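Local coordinates for IMC sub-compartment protein ISP1 (Toxoplasma gondii, PDB 4CHM) that adopts a pleckstrin homology fold in the parasite's inner membrane complex and is probably needed for its replication by internal budding of daughter cells, at residues G23-R35 with C101-T113. Residues are numbered along the deposited sequence; the frame is centred on the assembly and turned at random.
Sequences GMAVLVLLQDGTR and CIPLRFDGVKDKT. With SO4 (sulfate ion), chain H.
Leu27 and Arg105 form an antiparallel hydrogen-bonded pair between strands 24-29 and 101-105, whose short axes make 138° between their N-to-C directions, well away from strict antiparallelism. Leu27 N reaches Arg105 O at 3.2 Å, and Arg105 N returns to Leu27 O at 2.8 Å. Leu29 N adds a third bond to Pro103 O (3.1 Å). On the Val28–Leu104 face, Val28 CG2 meets Leu104 CD2 at 3.8 Å. Further along, Val26 CG1 approaches the Phe106 ring obliquely, 4.3 Å from its centroid and 30° off the normal, an off-centre CH-pi contact, while Met24 CE comes in at the ring's edge. In the pleckstrin homology fold this pairing joins the first and last strands in chain order, which are neighbours in the sheet, and the chain then runs through the N-cap Gly108 into the C-terminal helix 109-125, whose Asp111 is salt-bridged to Arg19. The other face carries Arg105: its CG is anti to the backbone N (chi1 -180°) and the chain bends at chi3, bringing the guanidinium beneath Leu29, with CD2 centred over one face. Arg35 NH1 lies 4.4 Å from Arg105 NH1, a closeness of like charges that the sulfate bound by Arg105 NH1 and NH2, probably from the crystallisation liquor, may offset; Arg105 NE is salt-bridged to Asp87.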
loop_
_atom_site.group_PDB
_atom_site.type_symbol
_atom_site.label_atom_id
_atom_site.label_comp_id
_atom_site.label_asym_id
_atom_site.label_seq_id
_atom_site.Cartn_x
_atom_site.Cartn_y
_atom_site.Cartn_z
ATOM N N GLY A 23 -7.432 -10.990 0.928
ATOM C CA GLY A 23 -6.838 -10.611 -0.347
ATOM C C GLY A 23 -7.668 -9.539 -1.015
ATOM O O GLY A 23 -8.880 -9.577 -0.933
ATOM N N MET A 24 -7.019 -8.536 -1.600
ATOM C CA MET A 24 -7.755 -7.437 -2.211
ATOM C C MET A 24 -7.092 -6.929 -3.503
ATOM O O MET A 24 -5.861 -6.971 -3.649
ATOM C CB MET A 24 -7.900 -6.280 -1.222
ATOM C CG MET A 24 -6.548 -5.624 -0.879
ATOM S SD MET A 24 -6.700 -4.403 0.452
ATOM C CE MET A 24 -7.639 -3.138 -0.408
ATOM N N ALA A 25 -7.882 -6.400 -4.391
ATOM C CA ALA A 25 -7.399 -5.893 -5.645
ATOM C C ALA A 25 -6.683 -4.533 -5.541
ATOM O O ALA A 25 -7.186 -3.577 -4.971
ATOM C CB ALA A 25 -8.541 -5.816 -6.631
ATOM N N VAL A 26 -5.503 -4.484 -6.125
ATOM C CA VAL A 26 -4.753 -3.264 -6.274
ATOM C C VAL A 26 -3.968 -3.262 -7.553
ATOM O O VAL A 26 -3.834 -4.242 -8.167
ATOM C CB VAL A 26 -3.734 -3.018 -5.141
ATOM C CG1 VAL A 26 -4.357 -2.820 -3.809
ATOM C CG2 VAL A 26 -2.631 -4.021 -5.127
ATOM N N LEU A 27 -3.422 -2.118 -7.892
ATOM C CA LEU A 27 -2.433 -1.999 -8.932
ATOM C C LEU A 27 -1.068 -1.702 -8.395
ATOM O O LEU A 27 -0.910 -1.006 -7.433
ATOM C CB LEU A 27 -2.786 -0.918 -9.922
ATOM C CG LEU A 27 -4.142 -0.890 -10.554
ATOM C CD1 LEU A 27 -4.197 0.242 -11.548
ATOM C CD2 LEU A 27 -4.444 -2.190 -11.211
ATOM N N VAL A 28 -0.079 -2.249 -9.049
ATOM C CA VAL A 28 1.251 -1.809 -8.870
ATOM C C VAL A 28 1.637 -0.914 -10.036
ATOM O O VAL A 28 1.341 -1.195 -11.160
ATOM C CB VAL A 28 2.194 -2.997 -8.711
ATOM C CG1 VAL A 28 3.623 -2.589 -8.813
ATOM C CG2 VAL A 28 1.905 -3.738 -7.427
ATOM N N LEU A 29 2.271 0.191 -9.737
ATOM C CA LEU A 29 2.700 1.124 -10.778
ATOM C C LEU A 29 4.221 1.004 -11.067
ATOM O O LEU A 29 5.073 1.236 -10.185
ATOM C CB LEU A 29 2.283 2.564 -10.430
ATOM C CG LEU A 29 0.820 2.758 -9.946
ATOM C CD1 LEU A 29 0.601 4.089 -9.237
ATOM C CD2 LEU A 29 -0.215 2.560 -11.074
ATOM N N LEU A 30 4.549 0.511 -12.260
ATOM C CA LEU A 30 5.930 0.182 -12.574
ATOM C C LEU A 30 6.706 1.455 -12.957
ATOM O O LEU A 30 6.106 2.496 -13.310
ATOM C CB LEU A 30 6.022 -0.910 -13.672
ATOM C CG LEU A 30 5.407 -2.284 -13.312
ATOM C CD1 LEU A 30 5.551 -3.278 -14.456
ATOM C CD2 LEU A 30 6.038 -2.875 -12.066
ATOM N N GLN A 31 8.027 1.386 -12.849
ATOM C CA GLN A 31 8.880 2.547 -13.083
ATOM C C GLN A 31 8.706 3.101 -14.518
ATOM O O GLN A 31 8.717 4.320 -14.734
ATOM C CB GLN A 31 10.342 2.188 -12.807
ATOM C CG GLN A 31 11.300 3.329 -13.112
ATOM C CD GLN A 31 12.752 2.990 -12.861
ATOM O OE1 GLN A 31 13.053 1.921 -12.341
ATOM N NE2 GLN A 31 13.660 3.877 -13.249
ATOM N N ASP A 32 8.474 2.210 -15.481
ATOM C CA ASP A 32 8.276 2.645 -16.871
ATOM C C ASP A 32 6.870 3.206 -17.155
ATOM O O ASP A 32 6.571 3.601 -18.269
ATOM C CB ASP A 32 8.626 1.524 -17.875
ATOM C CG ASP A 32 7.629 0.372 -17.848
ATOM O OD1 ASP A 32 6.558 0.484 -17.197
ATOM O OD2 ASP A 32 7.917 -0.657 -18.478
ATOM N N GLY A 33 6.027 3.268 -16.135
ATOM C CA GLY A 33 4.664 3.741 -16.329
ATOM C C GLY A 33 3.598 2.660 -16.479
ATOM O O GLY A 33 2.411 2.979 -16.487
ATOM N N THR A 34 4.005 1.392 -16.600
ATOM C CA THR A 34 3.034 0.243 -16.699
ATOM C C THR A 34 2.210 0.107 -15.441
ATOM O O THR A 34 2.704 0.376 -14.353
ATOM C CB THR A 34 3.759 -1.119 -16.792
ATOM O OG1 THR A 34 4.843 -1.027 -17.698
ATOM C CG2 THR A 34 2.795 -2.247 -17.221
ATOM N N ARG A 35 1.034 -0.476 -15.557
ATOM C CA ARG A 35 0.192 -0.812 -14.412
ATOM C C ARG A 35 -0.042 -2.321 -14.373
ATOM O O ARG A 35 -0.547 -2.852 -15.296
ATOM C CB ARG A 35 -1.136 -0.127 -14.558
ATOM C CG ARG A 35 -1.247 1.236 -13.976
ATOM C CD ARG A 35 -2.376 2.005 -14.612
ATOM N NE ARG A 35 -1.986 2.284 -15.954
ATOM C CZ ARG A 35 -1.652 3.469 -16.402
ATOM N NH1 ARG A 35 -1.737 4.493 -15.624
ATOM N NH2 ARG A 35 -1.262 3.619 -17.648
ATOM N N CYS A 101 11.291 1.146 -3.777
ATOM C CA CYS A 101 9.919 1.440 -3.413
ATOM C C CYS A 101 8.923 0.718 -4.331
ATOM O O CYS A 101 9.078 0.732 -5.544
ATOM C CB CYS A 101 9.670 2.955 -3.443
ATOM S SG CYS A 101 10.819 3.959 -2.457
ATOM N N ILE A 102 7.889 0.115 -3.748
ATOM C CA ILE A 102 6.825 -0.469 -4.544
ATOM C C ILE A 102 5.565 0.355 -4.410
ATOM O O ILE A 102 4.918 0.342 -3.356
ATOM C CB ILE A 102 6.542 -1.916 -4.120
ATOM C CG1 ILE A 102 7.803 -2.797 -4.330
ATOM C CG2 ILE A 102 5.365 -2.476 -4.928
ATOM C CD1 ILE A 102 7.630 -4.244 -3.862
ATOM N N PRO A 103 5.157 1.021 -5.497
ATOM C CA PRO A 103 3.952 1.854 -5.366
ATOM C C PRO A 103 2.664 1.091 -5.628
ATOM O O PRO A 103 2.499 0.497 -6.685
ATOM C CB PRO A 103 4.169 2.949 -6.432
ATOM C CG PRO A 103 5.646 2.823 -6.834
ATOM C CD PRO A 103 5.909 1.358 -6.718
ATOM N N LEU A 104 1.757 1.122 -4.648
ATOM C CA LEU A 104 0.473 0.415 -4.719
ATOM C C LEU A 104 -0.595 1.455 -4.878
ATOM O O LEU A 104 -0.654 2.437 -4.100
ATOM C CB LEU A 104 0.179 -0.320 -3.419
ATOM C CG LEU A 104 1.206 -1.329 -2.917
ATOM C CD1 LEU A 104 0.810 -1.814 -1.547
ATOM C CD2 LEU A 104 1.323 -2.475 -3.881
ATOM N N ARG A 105 -1.466 1.265 -5.847
ATOM C CA ARG A 105 -2.617 2.191 -5.988
ATOM C C ARG A 105 -3.916 1.492 -5.549
ATOM O O ARG A 105 -4.257 0.439 -6.077
ATOM C CB ARG A 105 -2.763 2.673 -7.432
ATOM C CG ARG A 105 -3.956 3.636 -7.588
ATOM C CD ARG A 105 -4.140 4.048 -9.026
ATOM N NE ARG A 105 -3.080 4.953 -9.502
ATOM C CZ ARG A 105 -2.917 5.274 -10.793
ATOM N NH1 ARG A 105 -3.693 4.697 -11.713
ATOM N NH2 ARG A 105 -1.937 6.100 -11.179
ATOM N N PHE A 106 -4.576 2.048 -4.536
ATOM C CA PHE A 106 -5.808 1.489 -4.019
ATOM C C PHE A 106 -6.992 2.025 -4.812
ATOM O O PHE A 106 -6.826 2.904 -5.639
ATOM C CB PHE A 106 -5.952 1.818 -2.512
ATOM C CG PHE A 106 -4.949 1.110 -1.655
ATOM C CD1 PHE A 106 -3.651 1.619 -1.527
ATOM C CD2 PHE A 106 -5.234 -0.160 -1.126
ATOM C CE1 PHE A 106 -2.682 0.898 -0.838
ATOM C CE2 PHE A 106 -4.279 -0.868 -0.439
ATOM C CZ PHE A 106 -2.996 -0.343 -0.291
ATOM N N ASP A 107 -8.191 1.583 -4.457
ATOM C CA ASP A 107 -9.419 1.992 -5.150
ATOM C C ASP A 107 -9.784 3.473 -4.982
ATOM O O ASP A 107 -10.546 4.014 -5.759
ATOM C CB ASP A 107 -10.586 1.121 -4.692
ATOM C CG ASP A 107 -10.475 -0.298 -5.197
ATOM O OD1 ASP A 107 -9.395 -0.666 -5.718
ATOM O OD2 ASP A 107 -11.464 -1.051 -5.100
ATOM N N GLY A 108 -9.293 4.112 -3.939
ATOM C CA GLY A 108 -9.562 5.534 -3.757
ATOM C C GLY A 108 -8.916 6.023 -2.483
ATOM O O GLY A 108 -8.100 5.303 -1.872
ATOM N N VAL A 109 -9.219 7.265 -2.110
ATOM C CA VAL A 109 -8.470 7.950 -1.073
ATOM C C VAL A 109 -8.672 7.282 0.278
ATOM O O VAL A 109 -7.758 7.234 1.089
ATOM C CB VAL A 109 -8.858 9.461 -1.013
ATOM C CG1 VAL A 109 -8.056 10.179 0.061
ATOM C CG2 VAL A 109 -8.590 10.106 -2.371
ATOM N N LYS A 110 -9.857 6.706 0.487
ATOM C CA LYS A 110 -10.210 6.172 1.797
ATOM C C LYS A 110 -9.444 4.912 2.127
ATOM O O LYS A 110 -8.933 4.768 3.225
ATOM C CB LYS A 110 -11.705 5.913 1.912
ATOM C CG LYS A 110 -12.125 5.319 3.248
ATOM C CD LYS A 110 -13.621 4.945 3.246
ATOM C CE LYS A 110 -14.034 4.308 4.561
ATOM N NZ LYS A 110 -15.428 4.665 4.941
ATOM N N ASP A 111 -9.374 4.005 1.174
ATOM C CA ASP A 111 -8.556 2.830 1.312
ATOM C C ASP A 111 -7.083 3.200 1.433
ATOM O O ASP A 111 -6.401 2.681 2.254
ATOM C CB ASP A 111 -8.788 1.873 0.154
ATOM C CG ASP A 111 -9.826 0.817 0.472
ATOM O OD1 ASP A 111 -10.355 0.812 1.564
ATOM O OD2 ASP A 111 -10.089 -0.022 -0.357
ATOM N N LYS A 112 -6.635 4.154 0.644
ATOM C CA LYS A 112 -5.256 4.559 0.676
ATOM C C LYS A 112 -4.965 5.040 2.103
ATOM O O LYS A 112 -4.009 4.636 2.694
ATOM C CB LYS A 112 -5.047 5.703 -0.321
ATOM C CG LYS A 112 -3.640 6.257 -0.476
ATOM C CD LYS A 112 -3.181 7.017 0.749
ATOM C CE LYS A 112 -2.606 8.373 0.422
ATOM N NZ LYS A 112 -3.592 9.428 0.143
ATOM N N THR A 113 -5.855 5.859 2.647
ATOM C CA THR A 113 -5.670 6.411 3.970
ATOM C C THR A 113 -5.700 5.361 5.061
ATOM O O THR A 113 -4.828 5.337 5.892
ATOM C CB THR A 113 -6.698 7.503 4.300
ATOM O OG1 THR A 113 -6.644 8.526 3.329
ATOM C CG2 THR A 113 -6.406 8.086 5.618
HETATM S S SO4 H . -3.618 6.926 -14.511
HETATM O O1 SO4 H . -4.812 7.604 -13.880
HETATM O O2 SO4 H . -2.301 7.422 -13.923
HETATM O O3 SO4 H . -3.618 7.153 -15.992
HETATM O O4 SO4 H . -3.678 5.431 -14.372
#